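Local structure of LAO/AO transport system kinase (Escherichia coli, 2P67) at residues L59-T64 / I174-A179; V89-P94 / I153-G158; V170-S175 / V195-V200; E296-Y301 / R321-F326. The protein belongs to the MeaB family of P-loop NTPases and probably binds nucleotide, forming a two-subunit assembly. All blocks are in the same frame, centred on the assembly; numbering follows the deposited sequence. Where two conformers were deposited one is given.

Interaction 1: L59-T64 / I174-A179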
loop_
_atom_site.group_PDB
_atom_site.type_symbol
_atom_site.label_atom_id
_atom_site.label_comp_id
_atom_site.label_asym_id
_atom_site.label_seq_id
_atom_site.Cartn_x
_atom_site.Cartn_y
_atom_site.Cartn_z
ATOM N N LEU A 59 1.999 1.391 -22.444
ATOM C CA LEU A 59 3.210 1.663 -21.674
ATOM C C LEU A 59 3.041 2.863 -20.756
ATOM O O LEU A 59 2.421 3.866 -21.148
ATOM C CB LEU A 59 4.392 1.933 -22.621
ATOM C CG LEU A 59 4.725 0.840 -23.641
ATOM C CD1 LEU A 59 5.892 1.296 -24.533
ATOM C CD2 LEU A 59 5.059 -0.483 -22.956
ATOM N N GLY A 60 3.620 2.785 -19.556
ATOM C CA GLY A 60 3.688 3.946 -18.689
ATOM C C GLY A 60 5.128 4.379 -18.574
ATOM O O GLY A 60 6.044 3.537 -18.410
ATOM N N VAL A 61 5.336 5.689 -18.645
ATOM C CA VAL A 61 6.676 6.246 -18.537
ATOM C C VAL A 61 6.642 7.419 -17.537
ATOM O O VAL A 61 5.924 8.392 -17.750
ATOM C CB VAL A 61 7.252 6.719 -19.922
ATOM C CG1 VAL A 61 8.587 7.416 -19.730
ATOM C CG2 VAL A 61 7.379 5.549 -20.948
ATOM N N THR A 62 7.400 7.318 -16.451
ATOM C CA THR A 62 7.589 8.477 -15.574
ATOM C C THR A 62 9.038 8.961 -15.642
ATOM O O THR A 62 9.949 8.195 -15.924
ATOM C CB THR A 62 7.161 8.213 -14.100
ATOM O OG1 THR A 62 7.962 7.159 -13.511
ATOM C CG2 THR A 62 5.701 7.849 -14.025
ATOM N N GLY A 63 9.249 10.250 -15.414
ATOM C CA GLY A 63 10.612 10.749 -15.301
ATOM C C GLY A 63 10.685 11.715 -14.146
ATOM O O GLY A 63 9.777 12.524 -13.962
ATOM N N THR A 64 11.748 11.614 -13.351
ATOM C CA THR A 64 12.004 12.603 -12.306
ATOM C C THR A 64 12.479 13.907 -12.962
ATOM O O THR A 64 12.953 13.890 -14.106
ATOM C CB THR A 64 13.048 12.095 -11.276
ATOM O OG1 THR A 64 14.248 11.708 -11.959
ATOM C CG2 THR A 64 12.504 10.903 -10.498
ATOM N N ILE A 174 7.682 1.884 -16.928
ATOM C CA ILE A 174 9.094 2.268 -17.105
ATOM C C ILE A 174 9.377 3.582 -16.372
ATOM O O ILE A 174 8.691 4.585 -16.587
ATOM C CB ILE A 174 9.475 2.418 -18.600
ATOM C CG1 ILE A 174 9.204 1.122 -19.382
ATOM C CG2 ILE A 174 10.962 2.833 -18.730
ATOM C CD1 ILE A 174 8.034 1.211 -20.344
ATOM N N SER A 175 10.388 3.579 -15.511
ATOM C CA SER A 175 10.721 4.775 -14.738
ATOM C C SER A 175 12.078 5.307 -15.168
ATOM O O SER A 175 13.048 4.565 -15.180
ATOM C CB SER A 175 10.733 4.471 -13.241
ATOM O OG SER A 175 11.233 5.582 -12.499
ATOM N N LEU A 176 12.125 6.588 -15.514
ATOM C CA LEU A 176 13.379 7.256 -15.841
ATOM C C LEU A 176 13.943 7.947 -14.621
ATOM O O LEU A 176 13.236 8.669 -13.895
ATOM C CB LEU A 176 13.199 8.252 -16.981
ATOM C CG LEU A 176 13.529 7.644 -18.334
ATOM C CD1 LEU A 176 12.417 6.705 -18.758
ATOM C CD2 LEU A 176 13.727 8.759 -19.339
ATOM N N GLN A 177 15.229 7.706 -14.408
ATOM C CA GLN A 177 15.930 8.243 -13.243
ATOM C C GLN A 177 17.196 8.965 -13.696
ATOM O O GLN A 177 17.726 8.700 -14.768
ATOM C CB GLN A 177 16.286 7.131 -12.249
ATOM C CG GLN A 177 15.091 6.343 -11.662
ATOM C CD GLN A 177 14.150 7.174 -10.767
ATOM O OE1 GLN A 177 14.574 8.093 -10.063
ATOM N NE2 GLN A 177 12.876 6.821 -10.770
ATOM N N ILE A 178 17.658 9.902 -12.880
ATOM C CA ILE A 178 18.913 10.557 -13.185
ATOM C C ILE A 178 20.019 10.112 -12.224
ATOM O O ILE A 178 19.738 9.772 -11.068
ATOM C CB ILE A 178 18.746 12.108 -13.327
ATOM C CG1 ILE A 178 19.770 12.646 -14.324
ATOM C CG2 ILE A 178 18.737 12.815 -11.957
ATOM C CD1 ILE A 178 19.520 12.167 -15.760
ATOM N N ALA A 179 21.260 10.090 -12.714
ATOM C CA ALA A 179 22.405 9.568 -11.956
ATOM C C ALA A 179 22.593 10.260 -10.622
ATOM O O ALA A 179 22.489 11.483 -10.546
HETATM O O HOH W 1 10.572 8.252 -12.794
HETATM O O HOH W 2 15.974 10.315 -10.499
#

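Interaction 2: V89-P94 / I153-G158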
loop_
_atom_site.group_PDB
_atom_site.type_symbol
_atom_site.label_atom_id
_atom_site.label_comp_id
_atom_site.label_asym_id
_atom_site.label_seq_id
_atom_site.Cartn_x
_atom_site.Cartn_y
_atom_site.Cartn_z
ATOM N N VAL A 89 0.827 9.242 -27.537
ATOM C CA VAL A 89 1.381 9.677 -26.246
ATOM C C VAL A 89 0.326 10.507 -25.497
ATOM O O VAL A 89 -0.171 11.518 -26.026
ATOM C CB VAL A 89 2.685 10.478 -26.435
ATOM C CG1 VAL A 89 3.236 10.945 -25.076
ATOM C CG2 VAL A 89 3.732 9.613 -27.109
ATOM N N ILE A 90 -0.028 10.048 -24.299
ATOM C CA ILE A 90 -0.952 10.755 -23.424
ATOM C C ILE A 90 -0.099 11.378 -22.318
ATOM O O ILE A 90 0.443 10.671 -21.471
ATOM C CB ILE A 90 -2.018 9.809 -22.849
ATOM C CG1 ILE A 90 -2.732 9.040 -23.987
ATOM C CG2 ILE A 90 -2.953 10.550 -21.903
ATOM C CD1 ILE A 90 -3.404 9.934 -25.031
ATOM N N ALA A 91 0.021 12.697 -22.376
ATOM C CA ALA A 91 0.902 13.484 -21.507
ATOM C C ALA A 91 0.126 14.076 -20.322
ATOM O O ALA A 91 -0.582 15.079 -20.451
ATOM C CB ALA A 91 1.605 14.574 -22.341
ATOM N N VAL A 92 0.223 13.420 -19.169
ATOM C CA VAL A 92 -0.623 13.770 -18.030
ATOM C C VAL A 92 0.051 14.839 -17.175
ATOM O O VAL A 92 1.241 14.747 -16.861
ATOM C CB VAL A 92 -1.012 12.536 -17.183
ATOM C CG1 VAL A 92 -1.906 12.941 -16.020
ATOM C CG2 VAL A 92 -1.711 11.461 -18.062
ATOM N N ASP A 93 -0.704 15.870 -16.824
ATOM C CA ASP A 93 -0.143 16.914 -15.969
ATOM C C ASP A 93 0.084 16.411 -14.542
ATOM O O ASP A 93 -0.705 15.593 -14.034
ATOM C CB ASP A 93 -0.992 18.191 -16.011
ATOM C CG ASP A 93 -0.333 19.276 -16.832
ATOM O OD1 ASP A 93 0.090 20.297 -16.237
ATOM O OD2 ASP A 93 -0.180 19.091 -18.061
ATOM N N PRO A 94 1.181 16.862 -13.896
ATOM C CA PRO A 94 1.415 16.452 -12.499
ATOM C C PRO A 94 0.292 16.976 -11.594
ATOM O O PRO A 94 -0.259 18.042 -11.872
ATOM C CB PRO A 94 2.742 17.137 -12.135
ATOM C CG PRO A 94 3.347 17.598 -13.426
ATOM C CD PRO A 94 2.225 17.773 -14.406
ATOM N N ILE A 153 1.418 5.328 -24.968
ATOM C CA ILE A 153 2.299 5.672 -23.853
ATOM C C ILE A 153 1.639 6.736 -23.005
ATOM O O ILE A 153 1.305 7.818 -23.513
ATOM C CB ILE A 153 3.647 6.219 -24.358
ATOM C CG1 ILE A 153 4.336 5.191 -25.268
ATOM C CG2 ILE A 153 4.569 6.583 -23.173
ATOM C CD1 ILE A 153 5.626 5.697 -25.892
ATOM N N VAL A 154 1.430 6.432 -21.726
ATOM C CA VAL A 154 0.961 7.444 -20.804
ATOM C C VAL A 154 2.175 7.919 -20.007
ATOM O O VAL A 154 2.947 7.110 -19.463
ATOM C CB VAL A 154 -0.243 6.957 -19.932
ATOM C CG1 VAL A 154 0.134 5.782 -19.003
ATOM C CG2 VAL A 154 -0.857 8.122 -19.146
ATOM N N GLU A 155 2.382 9.225 -19.968
ATOM C CA GLU A 155 3.594 9.702 -19.314
ATOM C C GLU A 155 3.334 10.852 -18.359
ATOM O O GLU A 155 2.447 11.658 -18.583
ATOM C CB GLU A 155 4.677 10.039 -20.344
ATOM C CG GLU A 155 4.303 11.148 -21.306
ATOM C CD GLU A 155 4.809 12.494 -20.851
ATOM O OE1 GLU A 155 4.725 13.444 -21.649
ATOM O OE2 GLU A 155 5.309 12.611 -19.714
ATOM N N THR A 156 4.094 10.898 -17.269
ATOM C CA THR A 156 3.991 12.014 -16.347
ATOM C C THR A 156 5.271 12.091 -15.519
ATOM O O THR A 156 6.126 11.218 -15.607
ATOM C CB THR A 156 2.710 11.940 -15.459
ATOM O OG1 THR A 156 2.445 13.220 -14.848
ATOM C CG2 THR A 156 2.819 10.842 -14.387
ATOM N N VAL A 157 5.381 13.157 -14.734
ATOM C CA VAL A 157 6.516 13.336 -13.840
ATOM C C VAL A 157 6.423 12.328 -12.706
ATOM O O VAL A 157 5.337 12.057 -12.183
ATOM C CB VAL A 157 6.568 14.777 -13.272
ATOM C CG1 VAL A 157 7.762 14.948 -12.353
ATOM C CG2 VAL A 157 6.666 15.781 -14.405
ATOM N N GLY A 158 7.570 11.758 -12.348
ATOM C CA GLY A 158 7.666 10.868 -11.216
ATOM C C GLY A 158 7.906 11.736 -10.008
ATOM O O GLY A 158 8.997 12.319 -9.850
HETATM O O HOH W 3 3.196 14.764 -18.735
HETATM O O HOH W 4 4.109 15.424 -16.297
#

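Interaction 3: V170-S175 / V195-V200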
loop_
_atom_site.group_PDB
_atom_site.type_symbol
_atom_site.label_atom_id
_atom_site.label_comp_id
_atom_site.label_asym_id
_atom_site.label_seq_id
_atom_site.Cartn_x
_atom_site.Cartn_y
_atom_site.Cartn_z
ATOM N N VAL A 170 -1.336 0.432 -17.001
ATOM C CA VAL A 170 -0.462 0.087 -18.148
ATOM C C VAL A 170 0.012 -1.367 -18.064
ATOM O O VAL A 170 -0.026 -1.965 -16.987
ATOM C CB VAL A 170 0.782 1.034 -18.260
ATOM C CG1 VAL A 170 0.337 2.491 -18.494
ATOM C CG2 VAL A 170 1.709 0.897 -17.033
ATOM N N ASP A 171 0.428 -1.905 -19.206
ATOM C CA ASP A 171 0.942 -3.272 -19.330
ATOM C C ASP A 171 2.362 -3.346 -18.781
ATOM O O ASP A 171 2.746 -4.338 -18.153
ATOM C CB ASP A 171 0.984 -3.700 -20.804
ATOM C CG ASP A 171 -0.393 -3.729 -21.461
ATOM O OD1 ASP A 171 -1.399 -3.929 -20.733
ATOM O OD2 ASP A 171 -0.447 -3.608 -22.710
ATOM N N CYS A 172 3.132 -2.295 -19.035
ATOM C CA CYS A 172 4.554 -2.262 -18.678
ATOM C C CYS A 172 4.915 -0.857 -18.220
ATOM O O CYS A 172 4.678 0.117 -18.958
ATOM C CB CYS A 172 5.432 -2.681 -19.869
ATOM S SG CYS A 172 7.237 -2.716 -19.490
ATOM N N PHE A 173 5.480 -0.769 -17.001
ATOM C CA PHE A 173 5.785 0.506 -16.370
ATOM C C PHE A 173 7.290 0.769 -16.333
ATOM O O PHE A 173 8.058 -0.019 -15.750
ATOM C CB PHE A 173 5.205 0.606 -14.959
ATOM C CG PHE A 173 5.525 1.908 -14.306
ATOM C CD1 PHE A 173 4.981 3.092 -14.802
ATOM C CD2 PHE A 173 6.447 1.978 -13.271
ATOM C CE1 PHE A 173 5.313 4.319 -14.225
ATOM C CE2 PHE A 173 6.786 3.196 -12.699
ATOM C CZ PHE A 173 6.229 4.359 -13.178
ATOM N N ILE A 174 7.682 1.884 -16.928
ATOM C CA ILE A 174 9.094 2.268 -17.105
ATOM C C ILE A 174 9.377 3.582 -16.372
ATOM O O ILE A 174 8.691 4.585 -16.587
ATOM C CB ILE A 174 9.475 2.418 -18.600
ATOM C CG1 ILE A 174 9.204 1.122 -19.382
ATOM C CG2 ILE A 174 10.962 2.833 -18.730
ATOM C CD1 ILE A 174 8.034 1.211 -20.344
ATOM N N SER A 175 10.388 3.579 -15.511
ATOM C CA SER A 175 10.721 4.775 -14.738
ATOM C C SER A 175 12.078 5.307 -15.168
ATOM O O SER A 175 13.048 4.565 -15.180
ATOM C CB SER A 175 10.733 4.471 -13.241
ATOM O OG SER A 175 11.233 5.582 -12.499
ATOM N N VAL A 195 6.282 -1.058 -8.181
ATOM C CA VAL A 195 5.662 -1.031 -9.520
ATOM C C VAL A 195 6.609 -1.096 -10.722
ATOM O O VAL A 195 6.170 -1.424 -11.817
ATOM C CB VAL A 195 4.725 0.199 -9.676
ATOM C CG1 VAL A 195 3.607 0.174 -8.604
ATOM C CG2 VAL A 195 5.504 1.496 -9.631
ATOM N N ALA A 196 7.900 -0.780 -10.532
ATOM C CA ALA A 196 8.838 -0.716 -11.662
ATOM C C ALA A 196 8.951 -2.030 -12.413
ATOM O O ALA A 196 9.218 -3.061 -11.800
ATOM C CB ALA A 196 10.238 -0.258 -11.205
ATOM N N ASP A 197 8.733 -1.997 -13.732
ATOM C CA ASP A 197 9.068 -3.151 -14.593
ATOM C C ASP A 197 10.451 -2.977 -15.215
ATOM O O ASP A 197 11.205 -3.962 -15.392
ATOM C CB ASP A 197 8.001 -3.373 -15.673
ATOM C CG ASP A 197 6.642 -3.707 -15.071
ATOM O OD1 ASP A 197 6.605 -4.467 -14.070
ATOM O OD2 ASP A 197 5.625 -3.179 -15.566
ATOM N N LEU A 198 10.743 -1.725 -15.583
ATOM C CA LEU A 198 12.061 -1.317 -16.084
ATOM C C LEU A 198 12.457 0.021 -15.460
ATOM O O LEU A 198 11.611 0.891 -15.271
ATOM C CB LEU A 198 12.047 -1.201 -17.624
ATOM C CG LEU A 198 11.915 -2.539 -18.359
ATOM C CD1 LEU A 198 11.417 -2.374 -19.803
ATOM C CD2 LEU A 198 13.237 -3.299 -18.318
ATOM N N ILE A 199 13.740 0.176 -15.120
ATOM C CA ILE A 199 14.288 1.454 -14.707
ATOM C C ILE A 199 15.318 1.845 -15.758
ATOM O O ILE A 199 16.104 0.992 -16.209
ATOM C CB ILE A 199 15.014 1.400 -13.329
ATOM C CG1 ILE A 199 14.051 0.930 -12.228
ATOM C CG2 ILE A 199 15.632 2.772 -12.982
ATOM C CD1 ILE A 199 13.121 1.967 -11.691
ATOM N N VAL A 200 15.295 3.108 -16.163
ATOM C CA VAL A 200 16.212 3.593 -17.190
ATOM C C VAL A 200 16.966 4.816 -16.651
ATOM O O VAL A 200 16.356 5.738 -16.110
ATOM C CB VAL A 200 15.477 3.958 -18.506
ATOM C CG1 VAL A 200 16.448 4.662 -19.467
ATOM C CG2 VAL A 200 14.849 2.701 -19.189
HETATM O O HOH W 5 3.183 -4.091 -15.425
#

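Interaction 4: E296-Y301 / R321-F326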
loop_
_atom_site.group_PDB
_atom_site.type_symbol
_atom_site.label_atom_id
_atom_site.label_comp_id
_atom_site.label_asym_id
_atom_site.label_seq_id
_atom_site.Cartn_x
_atom_site.Cartn_y
_atom_site.Cartn_z
ATOM N N GLU A 296 -21.531 17.595 5.782
ATOM C CA GLU A 296 -21.122 18.581 6.774
ATOM C C GLU A 296 -21.412 18.103 8.196
ATOM O O GLU A 296 -20.611 18.322 9.105
ATOM C CB GLU A 296 -21.817 19.913 6.505
ATOM C CG GLU A 296 -20.974 21.134 6.832
ATOM C CD GLU A 296 -21.826 22.362 7.119
ATOM O OE1 GLU A 296 -22.710 22.688 6.294
ATOM O OE2 GLU A 296 -21.614 22.994 8.180
ATOM N N ASP A 297 -22.553 17.443 8.377
ATOM C CA ASP A 297 -22.945 16.910 9.676
ATOM C C ASP A 297 -22.061 15.748 10.108
ATOM O O ASP A 297 -21.654 15.667 11.280
ATOM C CB ASP A 297 -24.405 16.465 9.661
ATOM C CG ASP A 297 -25.373 17.639 9.679
ATOM O OD1 ASP A 297 -24.977 18.747 10.112
ATOM O OD2 ASP A 297 -26.530 17.443 9.266
ATOM N N PHE A 298 -21.772 14.845 9.172
ATOM C CA PHE A 298 -20.941 13.693 9.495
ATOM C C PHE A 298 -19.492 14.094 9.754
ATOM O O PHE A 298 -18.858 13.552 10.652
ATOM C CB PHE A 298 -20.990 12.598 8.424
ATOM C CG PHE A 298 -20.127 11.424 8.762
ATOM C CD1 PHE A 298 -20.563 10.470 9.682
ATOM C CD2 PHE A 298 -18.856 11.304 8.222
ATOM C CE1 PHE A 298 -19.739 9.385 10.034
ATOM C CE2 PHE A 298 -18.029 10.226 8.572
ATOM C CZ PHE A 298 -18.476 9.273 9.475
ATOM N N ASP A 299 -18.972 15.013 8.944
ATOM C CA ASP A 299 -17.609 15.512 9.104
ATOM C C ASP A 299 -17.422 16.104 10.501
ATOM O O ASP A 299 -16.397 15.873 11.152
ATOM C CB ASP A 299 -17.285 16.559 8.032
ATOM C CG ASP A 299 -15.965 17.267 8.283
ATOM O OD1 ASP A 299 -14.909 16.611 8.207
ATOM O OD2 ASP A 299 -15.986 18.478 8.583
ATOM N N ARG A 300 -18.426 16.857 10.952
ATOM C CA ARG A 300 -18.413 17.482 12.273
ATOM C C ARG A 300 -18.390 16.432 13.386
ATOM O O ARG A 300 -17.523 16.470 14.260
ATOM C CB ARG A 300 -19.627 18.419 12.407
ATOM C CG ARG A 300 -19.810 19.060 13.789
ATOM C CD ARG A 300 -20.794 20.227 13.744
ATOM N NE ARG A 300 -20.296 21.329 12.914
ATOM C CZ ARG A 300 -20.854 21.744 11.776
ATOM N NH1 ARG A 300 -21.954 21.164 11.303
ATOM N NH2 ARG A 300 -20.310 22.753 11.107
ATOM N N TYR A 301 -19.328 15.486 13.326
ATOM C CA TYR A 301 -19.432 14.405 14.296
ATOM C C TYR A 301 -18.191 13.509 14.298
ATOM O O TYR A 301 -17.724 13.073 15.361
ATOM C CB TYR A 301 -20.670 13.567 14.002
ATOM C CG TYR A 301 -21.031 12.623 15.120
ATOM C CD1 TYR A 301 -21.716 13.087 16.242
ATOM C CD2 TYR A 301 -20.681 11.273 15.070
ATOM C CE1 TYR A 301 -22.055 12.239 17.278
ATOM C CE2 TYR A 301 -21.013 10.409 16.113
ATOM C CZ TYR A 301 -21.706 10.908 17.212
ATOM O OH TYR A 301 -22.049 10.086 18.249
ATOM N N ARG A 321 -18.273 2.554 17.523
ATOM C CA ARG A 321 -19.704 2.261 17.692
ATOM C C ARG A 321 -20.585 3.476 17.420
ATOM O O ARG A 321 -21.569 3.389 16.689
ATOM C CB ARG A 321 -19.985 1.699 19.088
ATOM C CG ARG A 321 -21.433 1.254 19.304
ATOM C CD ARG A 321 -21.663 0.760 20.720
ATOM N NE ARG A 321 -21.461 1.810 21.724
ATOM C CZ ARG A 321 -20.421 1.883 22.555
ATOM N NH1 ARG A 321 -19.449 0.968 22.529
ATOM N NH2 ARG A 321 -20.354 2.878 23.426
ATOM N N GLN A 322 -20.234 4.615 18.006
ATOM C CA GLN A 322 -21.060 5.798 17.851
ATOM C C GLN A 322 -20.988 6.372 16.438
ATOM O O GLN A 322 -21.974 6.914 15.942
ATOM C CB GLN A 322 -20.740 6.845 18.910
ATOM C CG GLN A 322 -19.422 7.563 18.765
ATOM C CD GLN A 322 -19.204 8.544 19.900
ATOM O OE1 GLN A 322 -19.657 8.316 21.026
ATOM N NE2 GLN A 322 -18.517 9.645 19.609
ATOM N N LEU A 323 -19.837 6.245 15.779
ATOM C CA LEU A 323 -19.779 6.588 14.362
ATOM C C LEU A 323 -20.722 5.699 13.544
ATOM O O LEU A 323 -21.453 6.202 12.689
ATOM C CB LEU A 323 -18.345 6.513 13.821
ATOM C CG LEU A 323 -17.465 7.693 14.231
ATOM C CD1 LEU A 323 -15.993 7.345 13.973
ATOM C CD2 LEU A 323 -17.902 8.989 13.533
ATOM N N SER A 324 -20.722 4.398 13.836
ATOM C CA SER A 324 -21.586 3.433 13.145
ATOM C C SER A 324 -23.060 3.754 13.350
ATOM O O SER A 324 -23.846 3.747 12.404
ATOM C CB SER A 324 -21.313 2.014 13.638
ATOM O OG SER A 324 -20.032 1.571 13.241
ATOM N N GLU A 325 -23.431 4.028 14.595
ATOM C CA GLU A 325 -24.802 4.420 14.925
ATOM C C GLU A 325 -25.210 5.704 14.207
ATOM O O GLU A 325 -26.319 5.785 13.667
ATOM C CB GLU A 325 -24.973 4.570 16.444
ATOM C CG GLU A 325 -24.842 3.258 17.204
ATOM C CD GLU A 325 -24.982 3.404 18.719
ATOM O OE1 GLU A 325 -24.941 4.539 19.256
ATOM O OE2 GLU A 325 -25.122 2.355 19.382
ATOM N N PHE A 326 -24.329 6.706 14.203
ATOM C CA PHE A 326 -24.595 7.947 13.479
ATOM C C PHE A 326 -24.872 7.672 12.001
ATOM O O PHE A 326 -25.822 8.224 11.432
ATOM C CB PHE A 326 -23.447 8.943 13.630
ATOM C CG PHE A 326 -23.750 10.310 13.073
ATOM C CD1 PHE A 326 -24.249 11.322 13.899
ATOM C CD2 PHE A 326 -23.525 10.595 11.724
ATOM C CE1 PHE A 326 -24.527 12.587 13.387
ATOM C CE2 PHE A 326 -23.794 11.864 11.204
ATOM C CZ PHE A 326 -24.297 12.862 12.038
HETATM O O HOH W 6 -23.867 8.131 17.360
#

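Interaction 1: L59-T64 / I174-A179
Ile174 lies along the backbone of Gly60, its CD1 3.6 Å from Gly60 O, and the same methyl is flanked by Leu59 CD2 and Val61 CG2. Chi1 (-57°) sets CG1 beside the backbone N, and chi2 (109°) then turns CD1 toward strand 59-63. Two residues on, Leu176 uses the bare surface of Gly63, its CB 4.0 Å from Gly63 CA, while its CD1 meets Val61 CG1 at 4.0 Å. Phe72 and Leu73 of helix 69-82 cover this apolar face. On the face of Thr62 and Ser175 the hydroxyls stand 3.8 Å apart, OG1 to OG, and one water binds both and donates to Leu176 O. Just past the end of strand 59-63, Thr64 CG2 rests 3.5 Å from Gln177 OE1, the two side chains crossing at about a right angle. Gln177 folds back at chi2 (-66°), and its NE2 donates to Ser175 OG. The backbones pair as parallel strands, from Ile174 N to Gly60 O through to a weak last bond, Thr64 N to Leu176 O. The chemistry is thus two-sided: apolar toward the helix, two water-linked hydroxyls on the buried opposite face; Gly63 leads into a probable Walker A loop.

Interaction 2: V89-P94 / I153-G158
Val89 CG1 touches Glu155 CG at 3.9 Å in the close-packed part of this contact, where the two side chains cross on one face of the sheet. Here two parallel strands are held by nearly straight backbone bonds: Ile90 N to Ile153 O, Glu155 N to Ile90 O at 2.8 Å, and Val92 N to Glu155 O. The glutamate has CG between its backbone N and carbonyl carbon (chi1 62°) and bends again at chi2, which lays the carboxylate over the neighbouring strand, OE1 3.4 Å from Ala91 CB. Its OE2 makes a salt bridge to Lys69 NZ. In the modelled conformer of Val154, its CG2 methyl also packs against that of Val92.

Past Val92 the strands part and water enters. Thr156 OG1 still donates to Val92 O at 2.8 Å, but from well above the carbonyl plane, 49° out of it. Water 4 also donates to that oxygen and accepts a weak bond from Val157 N, bridging the strands where direct backbone pairing has ended. The exposed Pro94 keeps one apolar touch, CG to Val157 CG2 at 3.9 Å. Parallel strands that open at their C-terminal ends beside a lysine of the probable Walker A loop are characteristic of the P-loop NTPase fold, whose nucleotide site lies at that edge of the sheet.

Interaction 3: V170-S175 / V195-V200
Phe173 O is gripped by two successive backbone amides, Asp197 N at 2.9 Å and Leu198 N at 3.2 Å, where strand 198-200 joins the parallel sheet of the P-loop NTPase fold. The Asp197 amide lies in the carbonyl plane, whereas that of Leu198 is tilted from it. Asp197 returns a bond from its side chain: CG sits anti to the carbonyl carbon (chi1 -63°), and OD2 receives Phe173 N on its anti side, 21° out of the carboxylate plane. Phe173 is therefore held at both its N and its O. A water linking OD2 to Asp171 O, and a salt bridge from OD1 to Lys229, further fix this buried carboxylate and would be expected to stabilise its charge.

Regular parallel pairing follows, with Ser175 N bonded to Leu198 O and Val200 N to Ser175 O. Ile174 runs side by side with Val200, its CG2 3.9 Å from Val200 CG2, on the face that helix 248-264 covers. On the opposite face of the sheet, Ile199 CD1 lies 3.8 Å from Ser175 CB. The Phe173 ring meets Ala196 CA at its edge, near the ring plane, and its CE2 atom touches Val195 CG2 at 3.7 Å.

Interaction 4: E296-Y301 / R321-F326
Phe326 lies against Tyr301 in an offset stack that forms the centre of an aromatic cluster between two antiparallel helices of a C-terminal helical hairpin. The short helix axes run at 169° and approach no closer than 11.2 Å, a separation bridged by large side chains.

Among the ring contacts, the stack has its centroids 4.5 Å apart and its planes at 15°. Tyr301 and Phe326 each have CG anti to the backbone N, and the two side chains reach out from facing helices to slide past each other in opposite directions. Phe326 CD1 consequently sits over the centre of the tyrosine ring, while Tyr301 CB makes a CH-pi contact over the phenylalanine face, 4.2 Å from the ring centroid. Phe298 completes the cluster less regularly: Phe326 CD2 meets its edge in plane, 3.6 Å from Phe298 CD1, with the ring planes at 48°. Phe293 stacks edge-to-face on Phe298 from outside the pair.

Aliphatic packing comes from Leu323, whose CD2 is wedged between two aromatic residues of helix 296-310, 3.9 Å from Tyr301 CD2 at the ring edge and 4.0 Å from Phe298 CE1. Thr284 of the second subunit packs on both Phe298 and Leu323, so the hairpin also contributes to the dimer contact.

Polar links lie at the tyrosine end. Gln322 NE2 bonds to Thr305, and Gln322 CB lies 3.6 Å from Tyr301 OH. That hydroxyl binds a water, which donates to Gln322 O at 2.7 Å.

From the N terminus, strand 57-63 opens interaction 1, which closes only at strand 172-177. Within that long loop, interaction 2 pairs strands 87-92 and 151-157 and closes before 172-177 is reached. Interaction 3 then starts on the strand where interaction 1 ends, sharing Ile174 and Ser175, and closes a short loop at 198-201. Together they join five neighbouring strands of one parallel sheet, with a probable hydrogen bond from Val154 N to Leu59 O tying interaction 1 to interaction 2. Interaction 4 follows in series, closing the hairpin of helices 296-310 and 316-328, its centre about 43 Å from that of interaction 1, beyond the long helix 267-294.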